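Local structure of phosphoribosylaminoimidazole carboxylase (Bombyx mori, 4JA0) at residues A[156-161]-A[203-208]; A[97-102]-A[146-151]; A[193-198]-A[209-214]; A[74-79]-A[172-177]. The protein is a bifunctional enzyme of purine biosynthesis, probably combining the carboxylation of aminoimidazole ribonucleotide (AIR) with the synthesis of SAICAR. One frame throughout, in Å; residues are numbered along the deposited sequence.

Interaction 1 of 4, residues A[156-161]-A[203-208]; sequences NGLLIG and GSIVLA. With SO4 (sulfate ion), chain H.
A small apolar contact at the surface of the SAICAR synthetase part joins the short hairpin of strands 154-155 and 158-159 to the turn that leads from strand 188-200 into strand 205-207, and Leu158 and Ile205 carry it. Methyl CD2 of Leu158 lies 3.6 Å from Ile205 CG1, with the two side chains crossing at about a right angle. The leucine owes this reach to its first torsion: with chi1 -179° its CG stands opposite the backbone N, and the branched end extends toward the turn, where CD2 also comes 3.6 Å from Gly203 O. Asn156 and Gly157 have the left-handed backbone angles of a type I' beta turn, for which an Asn-Gly pair is a classic choice in two-residue hairpins. Asn156 ND2 donates to Val199 O, which ties the hairpin to strand 188-200 close to Leu158. With an alanine at Leu158 both methyls would go, and Ile205 CG1 would probably lose its apolar cover on this side, leaving a gap between hairpin and turn. Gly203 suits its place because at phi 86° a side chain would be jammed against the preceding carbonyl oxygen. Beyond the turn, Ile205 N donates to O1 of a sulfate, probably from the crystallisation liquor, at 3.2 Å and nearly straight (171° at the hydrogen).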
loop_
_atom_site.group_PDB
_atom_site.type_symbol
_atom_site.label_atom_id
_atom_site.label_comp_id
_atom_site.label_asym_id
_atom_site.label_seq_id
_atom_site.Cartn_x
_atom_site.Cartn_y
_atom_site.Cartn_z
ATOM N N ASN A 156 52.395 -22.883 4.416
ATOM C CA ASN A 156 51.969 -22.965 3.021
ATOM C C ASN A 156 51.434 -21.641 2.484
ATOM O O ASN A 156 50.469 -21.616 1.717
ATOM C CB ASN A 156 50.959 -24.104 2.810
ATOM C CG ASN A 156 51.643 -25.457 2.515
ATOM O OD1 ASN A 156 52.542 -25.550 1.666
ATOM N ND2 ASN A 156 51.209 -26.507 3.214
ATOM N N GLY A 157 52.051 -20.543 2.923
ATOM C CA GLY A 157 51.718 -19.216 2.441
ATOM C C GLY A 157 50.553 -18.591 3.167
ATOM O O GLY A 157 50.176 -17.451 2.912
ATOM N N LEU A 158 49.977 -19.342 4.090
ATOM C CA LEU A 158 48.880 -18.819 4.881
ATOM C C LEU A 158 49.417 -18.395 6.234
ATOM O O LEU A 158 49.818 -19.217 7.063
ATOM C CB LEU A 158 47.766 -19.859 5.055
ATOM C CG LEU A 158 46.579 -19.347 5.864
ATOM C CD1 LEU A 158 45.846 -18.247 5.122
ATOM C CD2 LEU A 158 45.652 -20.469 6.239
ATOM N N LEU A 159 49.432 -17.095 6.444
ATOM C CA LEU A 159 49.754 -16.554 7.738
ATOM C C LEU A 159 48.493 -16.599 8.618
ATOM O O LEU A 159 47.402 -16.177 8.203
ATOM C CB LEU A 159 50.285 -15.129 7.550
ATOM C CG LEU A 159 50.693 -14.354 8.785
ATOM C CD1 LEU A 159 51.913 -13.481 8.513
ATOM C CD2 LEU A 159 49.504 -13.493 9.190
ATOM N N ILE A 160 48.644 -17.113 9.832
ATOM C CA ILE A 160 47.510 -17.291 10.742
ATOM C C ILE A 160 47.219 -16.058 11.575
ATOM O O ILE A 160 47.927 -15.778 12.560
ATOM C CB ILE A 160 47.737 -18.479 11.701
ATOM C CG1 ILE A 160 47.865 -19.774 10.910
ATOM C CG2 ILE A 160 46.611 -18.586 12.727
ATOM C CD1 ILE A 160 47.319 -20.937 11.645
ATOM N N GLY A 161 46.183 -15.322 11.182
ATOM C CA GLY A 161 45.742 -14.151 11.929
ATOM C C GLY A 161 44.415 -14.445 12.611
ATOM O O GLY A 161 43.943 -15.591 12.600
ATOM N N GLY A 203 46.603 -23.329 0.492
ATOM C CA GLY A 203 46.384 -22.314 1.508
ATOM C C GLY A 203 45.100 -22.459 2.321
ATOM O O GLY A 203 44.671 -21.504 2.974
ATOM N N SER A 204 44.468 -23.633 2.255
ATOM C CA SER A 204 43.214 -23.901 2.971
ATOM C C SER A 204 43.418 -24.674 4.280
ATOM O O SER A 204 44.214 -25.612 4.353
ATOM C CB SER A 204 42.198 -24.622 2.052
ATOM O OG SER A 204 41.774 -23.780 0.979
ATOM N N ILE A 205 42.681 -24.296 5.313
ATOM C CA ILE A 205 42.817 -24.953 6.607
ATOM C C ILE A 205 41.959 -26.214 6.695
ATOM O O ILE A 205 40.731 -26.159 6.580
ATOM C CB ILE A 205 42.461 -23.992 7.760
ATOM C CG1 ILE A 205 43.421 -22.806 7.765
ATOM C CG2 ILE A 205 42.527 -24.715 9.103
ATOM C CD1 ILE A 205 43.186 -21.853 8.915
ATOM N N VAL A 206 42.604 -27.352 6.911
ATOM C CA VAL A 206 41.869 -28.606 6.952
ATOM C C VAL A 206 41.985 -29.260 8.333
ATOM O O VAL A 206 42.997 -29.091 9.022
ATOM C CB VAL A 206 42.334 -29.583 5.825
ATOM C CG1 VAL A 206 42.108 -28.971 4.437
ATOM C CG2 VAL A 206 43.784 -29.924 5.994
ATOM N N LEU A 207 40.930 -29.959 8.752
ATOM C CA LEU A 207 40.975 -30.767 9.977
ATOM C C LEU A 207 41.833 -31.975 9.656
ATOM O O LEU A 207 41.509 -32.738 8.738
ATOM C CB LEU A 207 39.570 -31.197 10.378
ATOM C CG LEU A 207 39.511 -32.160 11.548
ATOM C CD1 LEU A 207 39.889 -31.460 12.829
ATOM C CD2 LEU A 207 38.122 -32.755 11.653
ATOM N N ALA A 208 42.913 -32.178 10.400
ATOM C CA ALA A 208 43.975 -32.974 9.813
ATOM C C ALA A 208 44.669 -34.041 10.639
ATOM O O ALA A 208 45.486 -34.798 10.096
ATOM C CB ALA A 208 45.010 -32.034 9.243
HETATM S S SO4 H . 38.981 -22.665 4.681
HETATM O O1 SO4 H . 40.340 -22.148 4.858
HETATM O O2 SO4 H . 38.440 -22.162 3.420
HETATM O O3 SO4 H . 38.961 -24.146 4.670
HETATM O O4 SO4 H . 38.183 -22.123 5.781
#

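Interaction 2 of 4, residues A[97-102]-A[146-151]; sequences IPIEWV and EQIISA
Glu146 O, in the helix that brings Ile148 up to Ile99 and Trp101, accepts from Ser150 twice: the N-H gives a helical bond, Ser150 N to Glu146 O 2.8 Å, and the hydroxyl adds a weak one from Ser150 OG. That turn presents Ile148 to the start of strand 100-104, and the contact itself is wholly apolar. Ile148 and Ile99 reach toward each other tip to tip, CD1 of Ile148 standing 4.0 Å from CD1 of Ile99. In Ile148 an extended chi2 of -177° carries CD1 well away from the helix backbone, far enough to reach Ile99. The same methyl approaches the indole of Trp101 obliquely, with Ile148 CD1 4.3 Å from Trp101 CH2. Ile99 serves the ring as well: its other branch, CG2, sits 3.6 Å above one face of the Trp101 ring, offset toward the rim, so one beta-branched residue touches one face of the indole near its rim and meets the helix. Pro98, the centre of an inverse gamma turn, bends the chain just before Ile99. On the helix itself, Glu146 makes a salt bridge to Lys128, and Gln147 a hydrogen bond to Pro116, of the second subunit. Phe197 makes an edge-to-face contact with Trp101, and Met168 and Thr172 of helix 162-183 also pack on the Trp101 side chain, while Thr131 of strand 123-132 touches Ile99, Trp101 and Ile148.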
loop_
_atom_site.group_PDB
_atom_site.type_symbol
_atom_site.label_atom_id
_atom_site.label_comp_id
_atom_site.label_asym_id
_atom_site.label_seq_id
_atom_site.Cartn_x
_atom_site.Cartn_y
_atom_site.Cartn_z
ATOM N N ILE A 97 49.408 -26.808 12.042
ATOM C CA ILE A 97 49.472 -25.736 13.012
ATOM C C ILE A 97 49.712 -26.430 14.346
ATOM O O ILE A 97 48.943 -27.300 14.743
ATOM C CB ILE A 97 48.137 -24.929 13.130
ATOM C CG1 ILE A 97 47.456 -24.717 11.771
ATOM C CG2 ILE A 97 48.364 -23.607 13.852
ATOM C CD1 ILE A 97 48.319 -24.102 10.749
ATOM N N PRO A 98 50.783 -26.047 15.044
ATOM C CA PRO A 98 51.148 -26.679 16.317
ATOM C C PRO A 98 50.257 -26.242 17.482
ATOM O O PRO A 98 50.772 -25.837 18.526
ATOM C CB PRO A 98 52.577 -26.185 16.543
ATOM C CG PRO A 98 52.634 -24.871 15.859
ATOM C CD PRO A 98 51.733 -24.987 14.657
ATOM N N ILE A 99 48.946 -26.300 17.295
ATOM C CA ILE A 99 47.997 -26.019 18.361
ATOM C C ILE A 99 47.079 -27.211 18.531
ATOM O O ILE A 99 46.579 -27.764 17.549
ATOM C CB ILE A 99 47.101 -24.815 18.043
ATOM C CG1 ILE A 99 47.953 -23.604 17.665
ATOM C CG2 ILE A 99 46.159 -24.514 19.215
ATOM C CD1 ILE A 99 48.797 -23.078 18.814
ATOM N N GLU A 100 46.869 -27.624 19.772
ATOM C CA GLU A 100 45.779 -28.537 20.066
ATOM C C GLU A 100 44.510 -27.735 20.383
ATOM O O GLU A 100 44.486 -26.929 21.312
ATOM C CB GLU A 100 46.149 -29.468 21.217
ATOM C CG GLU A 100 47.212 -30.485 20.849
ATOM C CD GLU A 100 47.650 -31.324 22.029
ATOM O OE1 GLU A 100 47.104 -31.106 23.134
ATOM O OE2 GLU A 100 48.531 -32.198 21.843
ATOM N N TRP A 101 43.464 -27.954 19.590
ATOM C CA TRP A 101 42.187 -27.275 19.784
ATOM C C TRP A 101 41.231 -28.139 20.611
ATOM O O TRP A 101 40.802 -29.202 20.166
ATOM C CB TRP A 101 41.572 -26.889 18.435
ATOM C CG TRP A 101 42.485 -26.047 17.618
ATOM C CD1 TRP A 101 43.559 -26.475 16.886
ATOM C CD2 TRP A 101 42.443 -24.618 17.475
ATOM N NE1 TRP A 101 44.174 -25.396 16.282
ATOM C CE2 TRP A 101 43.506 -24.248 16.628
ATOM C CE3 TRP A 101 41.603 -23.627 17.971
ATOM C CZ2 TRP A 101 43.755 -22.913 16.274
ATOM C CZ3 TRP A 101 41.852 -22.305 17.619
ATOM C CH2 TRP A 101 42.913 -21.962 16.778
ATOM N N VAL A 102 40.935 -27.691 21.825
ATOM C CA VAL A 102 40.194 -28.490 22.797
ATOM C C VAL A 102 38.809 -27.900 23.060
ATOM O O VAL A 102 38.660 -26.685 23.160
ATOM C CB VAL A 102 40.972 -28.605 24.143
ATOM C CG1 VAL A 102 40.131 -29.303 25.178
ATOM C CG2 VAL A 102 42.263 -29.330 23.950
ATOM N N GLU A 146 45.227 -14.307 21.464
ATOM C CA GLU A 146 46.218 -13.251 21.276
ATOM C C GLU A 146 47.616 -13.845 21.096
ATOM O O GLU A 146 48.367 -13.429 20.207
ATOM C CB GLU A 146 46.214 -12.280 22.471
ATOM C CG GLU A 146 44.991 -11.367 22.610
ATOM C CD GLU A 146 43.790 -12.014 23.297
ATOM O OE1 GLU A 146 43.826 -13.235 23.581
ATOM O OE2 GLU A 146 42.810 -11.283 23.573
ATOM N N GLN A 147 47.957 -14.831 21.927
ATOM C CA GLN A 147 49.257 -15.495 21.815
ATOM C C GLN A 147 49.447 -16.163 20.456
ATOM O O GLN A 147 50.511 -16.049 19.835
ATOM C CB GLN A 147 49.462 -16.502 22.945
ATOM C CG GLN A 147 49.709 -15.840 24.288
ATOM C CD GLN A 147 49.835 -16.833 25.433
ATOM O OE1 GLN A 147 48.828 -17.323 25.954
ATOM N NE2 GLN A 147 51.069 -17.096 25.863
ATOM N N ILE A 148 48.407 -16.826 19.969
ATOM C CA ILE A 148 48.504 -17.454 18.669
ATOM C C ILE A 148 48.732 -16.417 17.568
ATOM O O ILE A 148 49.594 -16.598 16.707
ATOM C CB ILE A 148 47.257 -18.277 18.368
ATOM C CG1 ILE A 148 47.082 -19.331 19.472
ATOM C CG2 ILE A 148 47.368 -18.904 16.996
ATOM C CD1 ILE A 148 45.906 -20.288 19.291
ATOM N N ILE A 149 48.024 -15.300 17.635
ATOM C CA ILE A 149 48.179 -14.267 16.618
ATOM C C ILE A 149 49.555 -13.588 16.692
ATOM O O ILE A 149 50.206 -13.371 15.671
ATOM C CB ILE A 149 47.025 -13.208 16.687
ATOM C CG1 ILE A 149 45.815 -13.688 15.898
ATOM C CG2 ILE A 149 47.457 -11.861 16.128
ATOM C CD1 ILE A 149 44.902 -14.558 16.681
ATOM N N SER A 150 50.001 -13.257 17.894
ATOM C CA SER A 150 51.273 -12.573 18.013
ATOM C C SER A 150 52.430 -13.513 17.649
ATOM O O SER A 150 53.508 -13.060 17.280
ATOM C CB SER A 150 51.434 -11.979 19.418
ATOM O OG SER A 150 50.474 -10.951 19.669
ATOM N N ALA A 151 52.172 -14.819 17.668
ATOM C CA ALA A 151 53.190 -15.813 17.340
ATOM C C ALA A 151 53.540 -15.787 15.857
ATOM O O ALA A 151 54.610 -16.255 15.455
ATOM C CB ALA A 151 52.700 -17.186 17.717
#

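Interaction 3 of 4, residues A[193-198]-A[209-214]; sequences MKIEFG and DVIDSD
The segment 209-214, a loop between strands 205-207 and 216-220, runs beside strand 188-200 near a bound sulfate about 5 Å from the side chain of Asp209; the ion is probably from the crystallisation liquor and may do no more than mark a pocket. Glu196 and Asp209 run side by side, pointing the same way, with CB of Glu196 3.6 Å from CB of Asp209. Their carboxylate planes are turned only 19° apart, and Glu196 OE1 lies 3.4 Å from Asp209 OD1; both atoms are acceptors, so proximity and not a bond relates them. An alanine in place of Glu196 would probably leave Asp209 as a lone acid here, with a gap beside its carboxylate. Deeper in, Ile211 meets two partners, CD1 chiefly Ile195 and CG2 Met193. Its CD1 lies 3.6 Å from Ile195 CG2, the side chains being aligned in the same direction, and its CG2 lies 3.5 Å from Met193 CE. A bend at chi3 (81°) turns the flexible methionine's end across Ile211 at about a right angle. Val67, Phe68 and Leu71 of helix 57-74 also pack on Ile211. Further on, Asp214 N donates to Asp212 OD1 over 2.6 Å, from above the carboxylate plane, which closes an Asx turn. In the fold, strand 188-200 and the loop thus share an acid pair beside an aliphatic layer that packs against helix 57-74.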
loop_
_atom_site.group_PDB
_atom_site.type_symbol
_atom_site.label_atom_id
_atom_site.label_comp_id
_atom_site.label_asym_id
_atom_site.label_seq_id
_atom_site.Cartn_x
_atom_site.Cartn_y
_atom_site.Cartn_z
ATOM N N MET A 193 36.982 -32.907 23.745
ATOM C CA MET A 193 37.692 -33.364 22.552
ATOM C C MET A 193 38.930 -32.561 22.282
ATOM O O MET A 193 39.006 -31.406 22.666
ATOM C CB MET A 193 36.840 -33.177 21.318
ATOM C CG MET A 193 35.985 -34.316 20.919
ATOM S SD MET A 193 35.499 -33.770 19.296
ATOM C CE MET A 193 36.955 -34.270 18.402
ATOM N N LYS A 194 39.847 -33.143 21.520
ATOM C CA LYS A 194 41.015 -32.418 21.022
ATOM C C LYS A 194 41.204 -32.752 19.549
ATOM O O LYS A 194 41.142 -33.923 19.150
ATOM C CB LYS A 194 42.282 -32.796 21.811
ATOM N N ILE A 195 41.429 -31.725 18.738
ATOM C CA ILE A 195 41.689 -31.945 17.329
ATOM C C ILE A 195 42.859 -31.068 16.956
ATOM O O ILE A 195 43.264 -30.227 17.748
ATOM C CB ILE A 195 40.476 -31.594 16.451
ATOM C CG1 ILE A 195 40.033 -30.161 16.729
ATOM C CG2 ILE A 195 39.339 -32.537 16.703
ATOM C CD1 ILE A 195 38.832 -29.723 15.896
ATOM N N GLU A 196 43.378 -31.253 15.747
ATOM C CA GLU A 196 44.479 -30.444 15.239
ATOM C C GLU A 196 44.241 -30.073 13.774
ATOM O O GLU A 196 43.630 -30.831 13.040
ATOM C CB GLU A 196 45.801 -31.194 15.420
ATOM C CG GLU A 196 46.275 -31.270 16.881
ATOM C CD GLU A 196 47.473 -32.208 17.097
ATOM O OE1 GLU A 196 48.219 -32.478 16.127
ATOM O OE2 GLU A 196 47.661 -32.686 18.244
ATOM N N PHE A 197 44.726 -28.909 13.350
ATOM C CA PHE A 197 44.531 -28.435 11.975
ATOM C C PHE A 197 45.855 -28.319 11.220
ATOM O O PHE A 197 46.929 -28.227 11.825
ATOM C CB PHE A 197 43.863 -27.057 11.954
ATOM C CG PHE A 197 42.417 -27.044 12.399
ATOM C CD1 PHE A 197 42.076 -26.670 13.701
ATOM C CD2 PHE A 197 41.395 -27.343 11.501
ATOM C CE1 PHE A 197 40.743 -26.635 14.098
ATOM C CE2 PHE A 197 40.080 -27.306 11.893
ATOM C CZ PHE A 197 39.746 -26.952 13.185
ATOM N N GLY A 198 45.769 -28.313 9.892
ATOM C CA GLY A 198 46.933 -28.095 9.049
ATOM C C GLY A 198 46.524 -27.216 7.881
ATOM O O GLY A 198 45.331 -27.009 7.665
ATOM N N ASP A 209 44.380 -34.132 11.925
ATOM C CA ASP A 209 45.128 -35.102 12.728
ATOM C C ASP A 209 44.458 -36.471 12.723
ATOM O O ASP A 209 44.369 -37.139 11.696
ATOM C CB ASP A 209 45.357 -34.585 14.161
ATOM C CG ASP A 209 46.360 -35.438 14.946
ATOM O OD1 ASP A 209 46.392 -35.333 16.197
ATOM O OD2 ASP A 209 47.109 -36.214 14.307
ATOM N N VAL A 210 44.018 -36.876 13.904
ATOM C CA VAL A 210 43.451 -38.175 14.155
ATOM C C VAL A 210 42.451 -37.959 15.276
ATOM O O VAL A 210 42.768 -37.331 16.280
ATOM C CB VAL A 210 44.537 -39.146 14.596
ATOM C CG1 VAL A 210 43.959 -40.206 15.498
ATOM C CG2 VAL A 210 45.207 -39.761 13.384
ATOM N N ILE A 211 41.231 -38.443 15.113
ATOM C CA ILE A 211 40.298 -38.382 16.218
ATOM C C ILE A 211 39.940 -39.820 16.573
ATOM O O ILE A 211 39.234 -40.486 15.818
ATOM C CB ILE A 211 39.036 -37.539 15.873
ATOM C CG1 ILE A 211 39.437 -36.204 15.236
ATOM C CG2 ILE A 211 38.185 -37.296 17.109
ATOM C CD1 ILE A 211 38.262 -35.344 14.804
ATOM N N ASP A 212 40.461 -40.311 17.699
ATOM C CA ASP A 212 40.135 -41.656 18.168
ATOM C C ASP A 212 39.811 -41.621 19.663
ATOM O O ASP A 212 39.470 -40.560 20.188
ATOM C CB ASP A 212 41.262 -42.658 17.861
ATOM C CG ASP A 212 42.606 -42.257 18.470
ATOM O OD1 ASP A 212 42.599 -41.574 19.513
ATOM O OD2 ASP A 212 43.673 -42.672 17.943
ATOM N N SER A 213 39.915 -42.760 20.351
ATOM C CA SER A 213 39.642 -42.786 21.793
ATOM C C SER A 213 40.727 -42.129 22.615
ATOM O O SER A 213 40.586 -42.005 23.831
ATOM C CB SER A 213 39.379 -44.189 22.320
ATOM O OG SER A 213 38.138 -44.682 21.859
ATOM N N ASP A 214 41.800 -41.698 21.961
ATOM C CA ASP A 214 42.828 -40.923 22.650
ATOM C C ASP A 214 42.507 -39.429 22.575
ATOM O O ASP A 214 42.994 -38.645 23.366
ATOM C CB ASP A 214 44.208 -41.202 22.037
ATOM C CG ASP A 214 44.651 -42.661 22.212
ATOM O OD1 ASP A 214 44.285 -43.283 23.236
ATOM O OD2 ASP A 214 45.350 -43.191 21.319
#

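Interaction 4 of 4, residues A[74-79]-A[172-177]; sequences AGIKTA and TILIFE
Ile76, just after the end of helix 57-74, presses its side chain between Leu174 and Ile175 on helix 162-183, so that all three buried residues share one apolar patch. The delta methyl does most of the work: Ile76 CD1 lies 4.0 Å from Ile175 CG1 and 4.1 Å from Leu174 CD2. In Ile76 a chi2 of -83° swings CD1 out to the side, toward both helix residues. The second branch, CG2, meets Ile175 CD1 at 4.1 Å. Beta-branched isoleucine suits the place because it offers two methyls at once: CD1 is shared by Leu174 and Ile175, while CG2 adds a second touch on Ile175. These two take different postures on the helix. Leu174 has CG anti to its N (chi1 -175°), and its branched end slides past Ile76 in the opposite direction; Ile175 reaches out with an extended chain, so that it and Ile76 cross obliquely. Leu71 of helix 57-74 and Ile195 of strand 188-200 also pack on Ile175. Lys77, exposed and not part of the apolar contact, folds back on the turn: Lys77 NZ donates to Gly75 O at 3.2 Å, in the carbonyl plane. The backbone before Ile76 is shaped by Gly75, whose phi of 113° would force a side chain against the preceding carbonyl oxygen and so calls for glycine. With this positive phi and two bonds back into the last turn, Gly75 ends helix 57-74 in a Schellman motif, and Ile76, the next residue, packs on helix 162-183.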
loop_
_atom_site.group_PDB
_atom_site.type_symbol
_atom_site.label_atom_id
_atom_site.label_comp_id
_atom_site.label_asym_id
_atom_site.label_seq_id
_atom_site.Cartn_x
_atom_site.Cartn_y
_atom_site.Cartn_z
ATOM N N ALA A 74 29.124 -34.199 6.818
ATOM C CA ALA A 74 28.507 -32.963 7.300
ATOM C C ALA A 74 28.959 -31.787 6.458
ATOM O O ALA A 74 28.277 -30.773 6.379
ATOM C CB ALA A 74 28.839 -32.729 8.767
ATOM N N GLY A 75 30.115 -31.932 5.822
ATOM C CA GLY A 75 30.629 -30.910 4.925
ATOM C C GLY A 75 31.892 -30.251 5.454
ATOM O O GLY A 75 32.479 -29.420 4.766
ATOM N N ILE A 76 32.320 -30.639 6.659
ATOM C CA ILE A 76 33.575 -30.158 7.231
ATOM C C ILE A 76 34.720 -30.597 6.313
ATOM O O ILE A 76 34.709 -31.711 5.792
ATOM C CB ILE A 76 33.823 -30.743 8.643
ATOM C CG1 ILE A 76 32.667 -30.451 9.610
ATOM C CG2 ILE A 76 35.135 -30.231 9.205
ATOM C CD1 ILE A 76 32.717 -29.087 10.261
ATOM N N LYS A 77 35.691 -29.721 6.090
ATOM C CA LYS A 77 36.830 -30.029 5.221
ATOM C C LYS A 77 38.000 -30.711 5.958
ATOM O O LYS A 77 38.536 -30.171 6.937
ATOM C CB LYS A 77 37.320 -28.750 4.542
ATOM C CG LYS A 77 36.303 -28.063 3.634
ATOM C CD LYS A 77 35.850 -28.960 2.474
ATOM C CE LYS A 77 34.874 -28.217 1.539
ATOM N NZ LYS A 77 33.445 -28.197 1.982
ATOM N N THR A 78 38.387 -31.900 5.496
ATOM C CA THR A 78 39.425 -32.685 6.186
ATOM C C THR A 78 40.562 -33.125 5.262
ATOM O O THR A 78 40.444 -33.083 4.038
ATOM C CB THR A 78 38.844 -33.948 6.855
ATOM O OG1 THR A 78 38.038 -34.663 5.915
ATOM C CG2 THR A 78 38.001 -33.574 8.060
ATOM N N ALA A 79 41.667 -33.542 5.862
ATOM C CA ALA A 79 42.794 -34.052 5.104
ATOM C C ALA A 79 42.543 -35.526 4.787
ATOM O O ALA A 79 43.259 -36.135 3.993
ATOM C CB ALA A 79 44.088 -33.880 5.888
ATOM N N THR A 172 36.163 -25.971 15.545
ATOM C CA THR A 172 36.380 -26.903 16.640
ATOM C C THR A 172 35.087 -27.084 17.430
ATOM O O THR A 172 34.689 -28.210 17.730
ATOM C CB THR A 172 37.532 -26.425 17.574
ATOM O OG1 THR A 172 38.725 -26.212 16.808
ATOM C CG2 THR A 172 37.822 -27.436 18.685
ATOM N N ILE A 173 34.420 -25.988 17.753
ATOM C CA ILE A 173 33.163 -26.089 18.476
ATOM C C ILE A 173 32.153 -26.882 17.664
ATOM O O ILE A 173 31.437 -27.722 18.210
ATOM C CB ILE A 173 32.580 -24.715 18.795
ATOM C CG1 ILE A 173 33.564 -23.929 19.655
ATOM C CG2 ILE A 173 31.248 -24.856 19.492
ATOM C CD1 ILE A 173 33.158 -22.490 19.886
ATOM N N LEU A 174 32.127 -26.642 16.355
ATOM C CA LEU A 174 31.173 -27.302 15.455
ATOM C C LEU A 174 31.353 -28.817 15.377
ATOM O O LEU A 174 30.386 -29.564 15.456
ATOM C CB LEU A 174 31.294 -26.689 14.057
ATOM C CG LEU A 174 30.315 -27.152 12.989
ATOM C CD1 LEU A 174 28.941 -27.188 13.588
ATOM C CD2 LEU A 174 30.337 -26.178 11.841
ATOM N N ILE A 175 32.605 -29.252 15.265
ATOM C CA ILE A 175 32.957 -30.669 15.195
ATOM C C ILE A 175 32.589 -31.376 16.487
ATOM O O ILE A 175 32.080 -32.499 16.473
ATOM C CB ILE A 175 34.459 -30.837 14.916
ATOM C CG1 ILE A 175 34.745 -30.492 13.461
ATOM C CG2 ILE A 175 34.951 -32.244 15.262
ATOM C CD1 ILE A 175 36.204 -30.218 13.204
ATOM N N PHE A 176 32.851 -30.704 17.604
ATOM C CA PHE A 176 32.404 -31.194 18.883
ATOM C C PHE A 176 30.868 -31.336 18.899
ATOM O O PHE A 176 30.337 -32.361 19.323
ATOM C CB PHE A 176 32.828 -30.252 19.997
ATOM C CG PHE A 176 32.350 -30.689 21.340
ATOM C CD1 PHE A 176 33.116 -31.536 22.114
ATOM C CD2 PHE A 176 31.079 -30.333 21.790
ATOM C CE1 PHE A 176 32.644 -31.962 23.342
ATOM C CE2 PHE A 176 30.600 -30.763 23.005
ATOM C CZ PHE A 176 31.377 -31.572 23.785
ATOM N N GLU A 177 30.154 -30.326 18.421
ATOM C CA GLU A 177 28.701 -30.357 18.481
ATOM C C GLU A 177 28.104 -31.497 17.639
ATOM O O GLU A 177 27.178 -32.196 18.077
ATOM C CB GLU A 177 28.151 -29.012 18.033
ATOM C CG GLU A 177 28.279 -27.901 19.080
ATOM C CD GLU A 177 27.965 -26.526 18.497
ATOM O OE1 GLU A 177 28.041 -26.386 17.250
ATOM O OE2 GLU A 177 27.633 -25.593 19.272
#

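In the fold
All four contacts belong to the SAICAR synthetase part, and three of them meet on one antiparallel sheet. Strand 188-200 of interaction 3 probably bonds on one side to the 205-207 strand of interaction 1 (Val206 N to Gly198 O, 2.8 Å) and on the other to interaction 2 (Trp101 N to Ile195 O, 2.9 Å). Interaction 4 lies closest to interaction 3, their centres 11 Å apart, with Ile195 CD1 3.8 Å from Ile175 CD1. Its loop also lines up with interaction 1, where Leu207 N probably donates to Lys77 O. Interactions 1 and 2 touch through Ile160 and Ile97. Sulfates lie near interactions 1 and 3, whose centres are 17 Å apart.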